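PDB 3ELZ: ileal bile acid-binding protein from Danio rerio, which binds bile acids such as cholic acid and probably carries them, and perhaps fatty acids, through the cytoplasm. Local coordinates for residues A[11-16]-A[128-133]; A[38-43]-A[53-58]; A[65-70]-A[85-90]. One frame throughout, in Å; residues are numbered along the deposited sequence.

In the fold
From the N terminus the chain enters contact 1 at once, on strand 8-16, but this contact closes only when strand 124-133 returns beside it, joining the first and last strands of the beta-barrel, so the other two are nested inside its loop. After the two short helices, contact 2 opens and soon closes within the hairpin of strands 41-47 and 50-57. Contact 3 follows in series, joining strands 61-68 and 82-90 beside the gap between the fourth and fifth strands. Contacts 1 and 2 touch where Thr12 pairs with Leu40 through the backbone; contacts 2 and 3 touch through Trp53 and Asn65 and share one cholic acid. Contacts 1 and 3 lie on opposite sides of the chain's centre.

Contact 1 of 3, residues A[11-16]-A[128-133]; sequences ETESQE and VRTSKK
Two backbone donors converge on the carbonyl oxygen of Thr130: Glu13 N at 2.9 Å from Thr130 O, in the carbonyl plane and almost straight (177°), and Ser14 N at 3.3 Å from Thr130 O, a weak bond. Two successive residues therefore face one, a classic beta bulge, and the register slips by one between the pairs Thr12-Ser131 and Ser14-Thr130. On one side of the bulge Glu11 and Lys132 exchange a pair of backbone bonds, on the other Glu16 and Val128. This antiparallel pairing of the first and last strands is part of the beta-barrel of the fatty-acid-binding protein fold. On the face of Ser14 and Thr130, a water joins their hydroxyls and donates to Val128 O at 2.9 Å. Glu13 CG, lodged between its own N and carbonyl carbon (chi1 62°), comes within 3.4 Å of Thr130 O, while the carboxylate finds its salt bridge in Lys111. Glu11 and Lys132 run side by side toward a long salt bridge, OE1 to NZ 4.0 Å. On the other face Gln15 lies alongside Arg129, its amide plane 45° from the guanidinium and NE2 3.9 Å from Arg129 NE; Arg129 NH2 makes a weak hydrogen bond to O7 of a bound cholic acid.

Contact 2 of 3, residues A[38-43]-A[53-58]; sequences FKLVTE and WTQYYP. With CHD (cholic acid), chain D; CHD (cholic acid), chain E.
Leu40 CD1 sits over a face of the Tyr57 ring, a CH-pi contact 3.9 Å from its centroid, where the loop leads into the beta hairpin of strands 41-47 and 50-57 of the barrel. Leu40 CG, anti to the backbone N (chi1 174°), carries the branch toward the facing segment. Phe38 extends this apolar patch: its side chain crosses that of Tyr57 at about a right angle, Phe38 CZ 4.0 Å from Tyr57 CD1, and Phe38 CE1 rests 3.6 Å from Pro58 CD. Hydrogen bonds link the backbones, Glu43 N to Thr54 O (2.7 Å) with Thr54 N returning to Glu43 O, and Tyr56 N to Val41 O. Outside, Tyr56 OH donates to Glu43 OE2 at 2.7 Å, from above the carboxylate plane. Inside, one water accepts from Trp53 NE1 and Gln55 NE2 and bonds to Thr42 OG1, tying Thr42 to two side chains that touch one cholic acid. Its C6 lies over a face of the Trp53 indole, 3.5 Å from CG. With an alanine in place of Trp53, C6 is likely to lose the indole face and the water one donor. A second cholic acid puts O7 at the Tyr57 ring edge, in plane, 3.4 Å from CE1.

Contact 3 of 3, residues A[65-70]-A[85-90]; sequences NKFIVG and GIVSME. With CHD (cholic acid), chain D.
Phe67 and Val87 meet at about a right angle, the ring atom CD2 of Phe67 resting 4.0 Å from Val87 CG2. Phe67 reaches there because its CG sits between the backbone N and the carbonyl carbon (chi1 63°). The two side chains together hold the A-ring end of a cholic acid: its angular methyl C19 lies 3.7 Å from Phe67 CE1, and its C1 is 3.5 Å from Val87 CG2. The Phe67 ring also meets that of Phe51, the planes nearly parallel. Strands 61-68 and 82-90 do not pair as neighbours here; the touching parts, residues 67-70 and 86-89, run 76° apart, near the gap between the fourth and fifth strands that is characteristic of the fatty-acid-binding protein barrel. Backbone links are correspondingly few. Gly70 N donates to Val87 O at 2.8 Å, nearly in line with the carbonyl but bent at the hydrogen (140°), and a water bridges the two segments, donating to Ile68 O and accepting from Val87 N at 2.9 Å. Gly70 has a positive phi, which by itself favours glycine, and Ile86 CG2 packs 3.8 Å from its C. Val69 lies obliquely across Met89, with CG1 of Val69 3.8 Å from Met89 CB, before the bent methionine chain leads off beside Leu94.

Contact 1 of 3, residues A[11-16]-A[128-133]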
# COMPACT_ATOMS: atom_id res chain seq x y z
N GLU A 11 -6.77 9.72 -2.86
CA GLU A 11 -7.21 9.07 -4.10
C GLU A 11 -6.06 8.90 -5.09
O GLU A 11 -5.30 9.83 -5.33
CB GLU A 11 -8.36 9.86 -4.75
CG GLU A 11 -8.98 9.17 -5.97
CD GLU A 11 -10.18 9.92 -6.54
OE1 GLU A 11 -10.02 11.11 -6.91
OE2 GLU A 11 -11.27 9.32 -6.62
N THR A 12 -5.94 7.70 -5.67
CA THR A 12 -4.86 7.41 -6.62
C THR A 12 -4.89 8.40 -7.80
O THR A 12 -5.96 8.67 -8.37
CB THR A 12 -4.91 5.94 -7.14
OG1 THR A 12 -4.82 5.04 -6.03
CG2 THR A 12 -3.73 5.64 -8.08
N GLU A 13 -3.73 8.95 -8.14
CA GLU A 13 -3.61 9.77 -9.34
C GLU A 13 -2.59 9.21 -10.34
O GLU A 13 -2.73 9.43 -11.54
CB GLU A 13 -3.30 11.24 -8.99
CG GLU A 13 -1.99 11.47 -8.24
CD GLU A 13 -1.53 12.92 -8.26
OE1 GLU A 13 -2.31 13.80 -8.67
OE2 GLU A 13 -0.38 13.18 -7.87
N SER A 14 -1.58 8.48 -9.85
CA SER A 14 -0.62 7.82 -10.75
C SER A 14 -0.07 6.51 -10.20
O SER A 14 0.00 6.31 -8.98
CB SER A 14 0.53 8.77 -11.14
OG SER A 14 1.44 8.99 -10.07
N GLN A 15 0.27 5.60 -11.11
CA GLN A 15 0.99 4.37 -10.80
C GLN A 15 2.13 4.21 -11.80
O GLN A 15 1.90 4.06 -13.01
CB GLN A 15 0.07 3.14 -10.90
CG GLN A 15 -1.19 3.23 -10.09
CD GLN A 15 -1.68 1.88 -9.62
OE1 GLN A 15 -2.76 1.43 -9.99
NE2 GLN A 15 -0.87 1.21 -8.80
N GLU A 16 3.36 4.25 -11.29
CA GLU A 16 4.54 4.04 -12.10
C GLU A 16 5.11 2.67 -11.76
O GLU A 16 5.22 2.32 -10.59
CB GLU A 16 5.59 5.13 -11.82
CG GLU A 16 5.05 6.57 -11.70
CD GLU A 16 4.55 7.12 -13.01
OE1 GLU A 16 4.71 6.43 -14.04
OE2 GLU A 16 4.01 8.25 -13.03
N VAL A 128 5.52 2.58 -7.75
CA VAL A 128 5.28 3.80 -6.99
C VAL A 128 3.87 4.31 -7.26
O VAL A 128 3.53 4.70 -8.38
CB VAL A 128 6.31 4.93 -7.30
CG1 VAL A 128 5.99 6.20 -6.49
CG2 VAL A 128 7.71 4.48 -7.01
N ARG A 129 3.04 4.28 -6.22
CA ARG A 129 1.67 4.72 -6.32
C ARG A 129 1.54 6.06 -5.61
O ARG A 129 1.93 6.20 -4.45
CB ARG A 129 0.76 3.65 -5.70
CG ARG A 129 -0.71 3.87 -5.91
CD ARG A 129 -1.47 3.19 -4.78
NE ARG A 129 -2.18 2.00 -5.20
CZ ARG A 129 -2.57 1.03 -4.37
NH1 ARG A 129 -2.31 1.11 -3.07
NH2 ARG A 129 -3.24 -0.01 -4.86
N THR A 130 1.04 7.07 -6.32
CA THR A 130 0.88 8.40 -5.73
C THR A 130 -0.60 8.76 -5.60
O THR A 130 -1.38 8.56 -6.54
CB THR A 130 1.66 9.47 -6.52
OG1 THR A 130 2.99 9.00 -6.78
CG2 THR A 130 1.72 10.80 -5.73
N SER A 131 -0.99 9.27 -4.44
CA SER A 131 -2.39 9.61 -4.17
C SER A 131 -2.51 11.06 -3.71
O SER A 131 -1.75 11.52 -2.86
CB SER A 131 -2.99 8.69 -3.09
OG SER A 131 -3.21 7.37 -3.56
N LYS A 132 -3.48 11.77 -4.28
CA LYS A 132 -3.77 13.14 -3.86
C LYS A 132 -4.86 13.18 -2.80
O LYS A 132 -5.75 12.33 -2.77
CB LYS A 132 -4.13 14.03 -5.06
CG LYS A 132 -5.37 13.61 -5.84
CD LYS A 132 -5.71 14.65 -6.91
CE LYS A 132 -6.94 14.24 -7.71
NZ LYS A 132 -8.21 14.65 -7.05
N LYS A 133 -4.75 14.17 -1.92
CA LYS A 133 -5.75 14.42 -0.89
C LYS A 133 -7.09 14.78 -1.52
O LYS A 133 -7.15 15.59 -2.44
CB LYS A 133 -5.27 15.55 0.03
CG LYS A 133 -6.01 15.69 1.35
CD LYS A 133 -5.75 14.50 2.28
CE LYS A 133 -6.07 14.83 3.74
NZ LYS A 133 -7.50 15.19 3.98
O HOH W 1 3.23 7.57 -8.80

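Contact 2 of 3, residues A[38-43]-A[53-58]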
# COMPACT_ATOMS: atom_id res chain seq x y z
N PHE A 38 -7.64 1.84 -12.67
CA PHE A 38 -8.40 1.78 -11.41
C PHE A 38 -7.84 2.77 -10.39
O PHE A 38 -6.64 2.79 -10.13
CB PHE A 38 -8.41 0.35 -10.83
CG PHE A 38 -8.89 0.29 -9.40
CD1 PHE A 38 -10.24 0.45 -9.09
CD2 PHE A 38 -7.98 0.10 -8.36
CE1 PHE A 38 -10.69 0.41 -7.77
CE2 PHE A 38 -8.41 0.07 -7.04
CZ PHE A 38 -9.78 0.22 -6.74
N LYS A 39 -8.73 3.59 -9.81
CA LYS A 39 -8.35 4.62 -8.84
C LYS A 39 -8.80 4.29 -7.41
O LYS A 39 -9.97 4.43 -7.07
CB LYS A 39 -8.90 5.99 -9.26
CG LYS A 39 -7.93 6.91 -10.04
CD LYS A 39 -6.89 6.16 -10.88
CE LYS A 39 -6.06 7.11 -11.76
NZ LYS A 39 -6.80 7.49 -13.00
N LEU A 40 -7.85 3.87 -6.58
CA LEU A 40 -8.12 3.48 -5.20
C LEU A 40 -8.32 4.70 -4.28
O LEU A 40 -7.58 5.68 -4.36
CB LEU A 40 -6.97 2.61 -4.67
CG LEU A 40 -6.99 2.21 -3.19
CD1 LEU A 40 -8.06 1.16 -2.89
CD2 LEU A 40 -5.62 1.71 -2.77
N VAL A 41 -9.32 4.61 -3.40
CA VAL A 41 -9.49 5.60 -2.33
C VAL A 41 -9.00 5.00 -1.01
O VAL A 41 -9.43 3.91 -0.62
CB VAL A 41 -10.97 6.11 -2.24
CG1 VAL A 41 -11.19 7.01 -1.02
CG2 VAL A 41 -11.35 6.87 -3.51
N THR A 42 -8.08 5.71 -0.35
CA THR A 42 -7.50 5.31 0.93
C THR A 42 -7.96 6.27 2.03
O THR A 42 -7.91 7.48 1.85
CB THR A 42 -5.95 5.34 0.90
OG1 THR A 42 -5.46 4.58 -0.22
CG2 THR A 42 -5.36 4.78 2.19
N GLU A 43 -8.41 5.72 3.16
CA GLU A 43 -8.87 6.51 4.31
C GLU A 43 -8.06 6.16 5.57
O GLU A 43 -8.09 5.02 6.04
CB GLU A 43 -10.37 6.26 4.54
CG GLU A 43 -11.01 7.15 5.57
CD GLU A 43 -12.51 6.93 5.69
OE1 GLU A 43 -13.07 7.31 6.74
OE2 GLU A 43 -13.12 6.38 4.75
N TRP A 53 -6.30 1.98 8.59
CA TRP A 53 -5.92 2.16 7.19
C TRP A 53 -6.93 1.43 6.31
O TRP A 53 -6.97 0.21 6.26
CB TRP A 53 -4.50 1.63 6.97
CG TRP A 53 -3.77 2.19 5.77
CD1 TRP A 53 -3.97 1.87 4.45
CD2 TRP A 53 -2.69 3.14 5.78
NE1 TRP A 53 -3.10 2.57 3.65
CE2 TRP A 53 -2.30 3.35 4.44
CE3 TRP A 53 -2.02 3.83 6.80
CZ2 TRP A 53 -1.27 4.23 4.08
CZ3 TRP A 53 -0.99 4.71 6.45
CH2 TRP A 53 -0.63 4.90 5.10
N THR A 54 -7.76 2.21 5.62
CA THR A 54 -8.93 1.67 4.95
C THR A 54 -8.84 1.92 3.45
O THR A 54 -8.51 3.02 3.01
CB THR A 54 -10.20 2.25 5.58
OG1 THR A 54 -10.22 1.88 6.96
CG2 THR A 54 -11.46 1.70 4.91
N GLN A 55 -9.09 0.86 2.68
CA GLN A 55 -8.96 0.93 1.23
C GLN A 55 -10.24 0.45 0.56
O GLN A 55 -10.73 -0.65 0.83
CB GLN A 55 -7.75 0.12 0.75
CG GLN A 55 -6.41 0.63 1.27
CD GLN A 55 -5.32 -0.39 1.13
OE1 GLN A 55 -5.50 -1.57 1.46
NE2 GLN A 55 -4.16 0.04 0.63
N TYR A 56 -10.77 1.30 -0.32
CA TYR A 56 -12.07 1.06 -0.94
C TYR A 56 -11.92 0.50 -2.35
O TYR A 56 -11.34 1.13 -3.23
CB TYR A 56 -12.89 2.36 -0.95
CG TYR A 56 -13.31 2.80 0.44
CD1 TYR A 56 -14.54 2.42 0.97
CD2 TYR A 56 -12.46 3.59 1.22
CE1 TYR A 56 -14.92 2.83 2.25
CE2 TYR A 56 -12.83 3.99 2.48
CZ TYR A 56 -14.06 3.61 3.00
OH TYR A 56 -14.42 4.01 4.26
N TYR A 57 -12.46 -0.70 -2.53
CA TYR A 57 -12.33 -1.43 -3.78
C TYR A 57 -13.68 -1.56 -4.50
O TYR A 57 -14.73 -1.23 -3.91
CB TYR A 57 -11.70 -2.81 -3.52
CG TYR A 57 -10.24 -2.74 -3.10
CD1 TYR A 57 -9.23 -2.66 -4.06
CD2 TYR A 57 -9.87 -2.76 -1.76
CE1 TYR A 57 -7.89 -2.59 -3.69
CE2 TYR A 57 -8.51 -2.71 -1.38
CZ TYR A 57 -7.53 -2.62 -2.36
OH TYR A 57 -6.20 -2.58 -2.00
N PRO A 58 -13.68 -2.01 -5.77
CA PRO A 58 -14.94 -2.14 -6.50
C PRO A 58 -15.95 -3.08 -5.83
O PRO A 58 -15.56 -3.94 -5.03
CB PRO A 58 -14.50 -2.73 -7.85
CG PRO A 58 -13.13 -3.28 -7.62
CD PRO A 58 -12.52 -2.40 -6.59
C1 CHD D . 2.35 -1.57 6.53
C2 CHD D . 3.31 -0.80 5.60
C3 CHD D . 2.89 0.66 5.45
O3 CHD D . 3.74 1.24 4.46
C4 CHD D . 1.41 0.81 5.02
C5 CHD D . 0.44 -0.07 5.87
C6 CHD D . -1.00 0.07 5.32
C7 CHD D . -1.32 -0.84 4.12
O7 CHD D . -0.84 -0.25 2.91
C8 CHD D . -0.78 -2.29 4.26
C9 CHD D . 0.70 -2.33 4.74
C10 CHD D . 0.89 -1.56 6.07
C11 CHD D . 1.31 -3.77 4.79
C12 CHD D . 1.07 -4.56 3.49
O12 CHD D . 1.88 -4.04 2.44
C13 CHD D . -0.42 -4.55 3.08
C14 CHD D . -0.90 -3.08 2.96
C15 CHD D . -2.30 -3.23 2.36
C16 CHD D . -2.11 -4.35 1.33
C17 CHD D . -0.67 -4.92 1.60
C18 CHD D . -1.26 -5.41 4.07
C19 CHD D . 0.04 -2.22 7.19
C20 CHD D . -0.55 -6.42 1.20
C21 CHD D . 0.78 -7.13 1.54
C22 CHD D . -0.83 -6.56 -0.28
C23 CHD D . -1.98 -7.55 -0.36
O25 CHD D . -3.03 -7.48 -2.42
C24 CHD D . -3.06 -7.01 -1.26
O26 CHD D . -3.88 -6.17 -0.79
C1 CHD E . -1.08 -5.37 -7.31
C2 CHD E . -0.58 -3.91 -7.37
C3 CHD E . -0.38 -3.37 -5.95
O3 CHD E . 0.06 -2.02 -6.04
C4 CHD E . -1.71 -3.40 -5.21
C5 CHD E . -2.25 -4.85 -5.12
C6 CHD E . -3.57 -4.91 -4.28
C7 CHD E . -4.80 -4.37 -5.06
O7 CHD E . -4.79 -2.92 -5.13
C8 CHD E . -4.93 -5.05 -6.45
C9 CHD E . -3.61 -4.98 -7.28
C10 CHD E . -2.38 -5.55 -6.51
C11 CHD E . -3.76 -5.57 -8.71
C12 CHD E . -5.04 -5.08 -9.44
O12 CHD E . -4.87 -3.70 -9.84
C13 CHD E . -6.32 -5.25 -8.58
C14 CHD E . -6.12 -4.50 -7.27
C15 CHD E . -7.51 -4.61 -6.64
C16 CHD E . -8.42 -4.24 -7.82
C17 CHD E . -7.54 -4.43 -9.09
C18 CHD E . -6.64 -6.76 -8.36
C19 CHD E . -2.55 -7.06 -6.26
C20 CHD E . -8.37 -5.02 -10.26
C21 CHD E . -7.52 -5.41 -11.48
C22 CHD E . -9.46 -4.02 -10.67
C23 CHD E . -10.73 -4.75 -11.10
O25 CHD E . -12.96 -4.29 -11.76
C24 CHD E . -11.82 -3.79 -11.60
O26 CHD E . -11.49 -2.60 -11.79
O HOH W 2 -3.48 2.71 0.76

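Contact 3 of 3, residues A[65-70]-A[85-90]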
# COMPACT_ATOMS: atom_id res chain seq x y z
N ASN A 65 -6.92 -2.18 7.56
CA ASN A 65 -5.81 -2.61 8.40
C ASN A 65 -5.70 -1.76 9.67
O ASN A 65 -5.98 -0.57 9.66
CB ASN A 65 -4.49 -2.63 7.63
CG ASN A 65 -4.35 -3.85 6.76
OD1 ASN A 65 -4.52 -3.79 5.54
ND2 ASN A 65 -4.06 -4.98 7.39
N LYS A 66 -5.35 -2.41 10.77
CA LYS A 66 -5.16 -1.74 12.04
C LYS A 66 -3.86 -2.19 12.65
O LYS A 66 -3.66 -3.39 12.84
CB LYS A 66 -6.31 -2.03 13.02
CG LYS A 66 -7.39 -0.98 13.00
CD LYS A 66 -7.98 -0.75 14.39
CE LYS A 66 -7.00 0.01 15.29
NZ LYS A 66 -6.28 1.11 14.58
N PHE A 67 -2.99 -1.24 12.95
CA PHE A 67 -1.68 -1.56 13.47
C PHE A 67 -1.09 -0.46 14.33
O PHE A 67 -1.45 0.72 14.22
CB PHE A 67 -0.72 -1.91 12.31
CG PHE A 67 -0.47 -0.77 11.35
CD1 PHE A 67 -1.31 -0.58 10.25
CD2 PHE A 67 0.59 0.10 11.54
CE1 PHE A 67 -1.09 0.49 9.36
CE2 PHE A 67 0.82 1.16 10.66
CZ PHE A 67 -0.02 1.34 9.57
N ILE A 68 -0.18 -0.88 15.20
CA ILE A 68 0.61 -0.00 16.05
C ILE A 68 2.04 -0.18 15.57
O ILE A 68 2.50 -1.31 15.35
CB ILE A 68 0.46 -0.36 17.56
CG1 ILE A 68 -0.95 -0.03 18.06
CG2 ILE A 68 1.48 0.38 18.44
CD1 ILE A 68 -1.98 -1.07 17.74
N VAL A 69 2.72 0.94 15.38
CA VAL A 69 4.12 0.97 14.99
C VAL A 69 4.97 0.17 15.98
O VAL A 69 4.93 0.43 17.17
CB VAL A 69 4.64 2.44 14.94
CG1 VAL A 69 6.16 2.48 14.75
CG2 VAL A 69 3.94 3.22 13.84
N GLY A 70 5.71 -0.80 15.46
CA GLY A 70 6.71 -1.53 16.23
C GLY A 70 6.18 -2.71 17.01
O GLY A 70 6.92 -3.36 17.73
N GLY A 85 2.42 -9.05 10.92
CA GLY A 85 3.60 -8.30 10.51
C GLY A 85 3.93 -7.18 11.49
O GLY A 85 3.15 -6.89 12.40
N ILE A 86 5.10 -6.57 11.29
CA ILE A 86 5.58 -5.48 12.14
C ILE A 86 6.04 -4.29 11.29
O ILE A 86 6.90 -4.44 10.42
CB ILE A 86 6.73 -5.94 13.09
CG1 ILE A 86 6.26 -7.14 13.94
CG2 ILE A 86 7.22 -4.78 13.96
CD1 ILE A 86 7.37 -7.82 14.74
N VAL A 87 5.45 -3.13 11.55
CA VAL A 87 5.69 -1.91 10.78
C VAL A 87 6.56 -0.92 11.59
O VAL A 87 6.27 -0.63 12.75
CB VAL A 87 4.36 -1.21 10.40
CG1 VAL A 87 4.59 -0.02 9.47
CG2 VAL A 87 3.35 -2.21 9.79
N SER A 88 7.64 -0.44 10.96
CA SER A 88 8.50 0.59 11.55
C SER A 88 8.14 1.98 11.02
O SER A 88 7.50 2.12 9.98
CB SER A 88 9.98 0.30 11.29
OG SER A 88 10.36 0.63 9.96
N MET A 89 8.54 3.01 11.77
CA MET A 89 8.35 4.39 11.37
C MET A 89 9.73 5.02 11.40
O MET A 89 10.32 5.17 12.47
CB MET A 89 7.41 5.09 12.34
CG MET A 89 6.23 5.77 11.67
SD MET A 89 6.64 7.18 10.64
CE MET A 89 7.37 8.29 11.85
N GLU A 90 10.24 5.35 10.23
CA GLU A 90 11.62 5.78 10.09
C GLU A 90 11.71 6.93 9.09
O GLU A 90 11.51 6.72 7.89
CB GLU A 90 12.50 4.60 9.64
CG GLU A 90 12.51 3.40 10.58
CD GLU A 90 13.43 2.29 10.11
OE1 GLU A 90 14.64 2.55 9.96
OE2 GLU A 90 12.93 1.16 9.90
C1 CHD D . 2.35 -1.57 6.53
C2 CHD D . 3.31 -0.80 5.60
C3 CHD D . 2.89 0.66 5.45
O3 CHD D . 3.74 1.24 4.46
C4 CHD D . 1.41 0.81 5.02
C5 CHD D . 0.44 -0.07 5.87
C6 CHD D . -1.00 0.07 5.32
C7 CHD D . -1.32 -0.84 4.12
O7 CHD D . -0.84 -0.25 2.91
C8 CHD D . -0.78 -2.29 4.26
C9 CHD D . 0.70 -2.33 4.74
C10 CHD D . 0.89 -1.56 6.07
C11 CHD D . 1.31 -3.77 4.79
C12 CHD D . 1.07 -4.56 3.49
O12 CHD D . 1.88 -4.04 2.44
C13 CHD D . -0.42 -4.55 3.08
C14 CHD D . -0.90 -3.08 2.96
C15 CHD D . -2.30 -3.23 2.36
C16 CHD D . -2.11 -4.35 1.33
C17 CHD D . -0.67 -4.92 1.60
C18 CHD D . -1.26 -5.41 4.07
C19 CHD D . 0.04 -2.22 7.19
C20 CHD D . -0.55 -6.42 1.20
C21 CHD D . 0.78 -7.13 1.54
C22 CHD D . -0.83 -6.56 -0.28
C23 CHD D . -1.98 -7.55 -0.36
O25 CHD D . -3.03 -7.48 -2.42
C24 CHD D . -3.06 -7.01 -1.26
O26 CHD D . -3.88 -6.17 -0.79
O HOH W 3 3.13 -2.83 13.26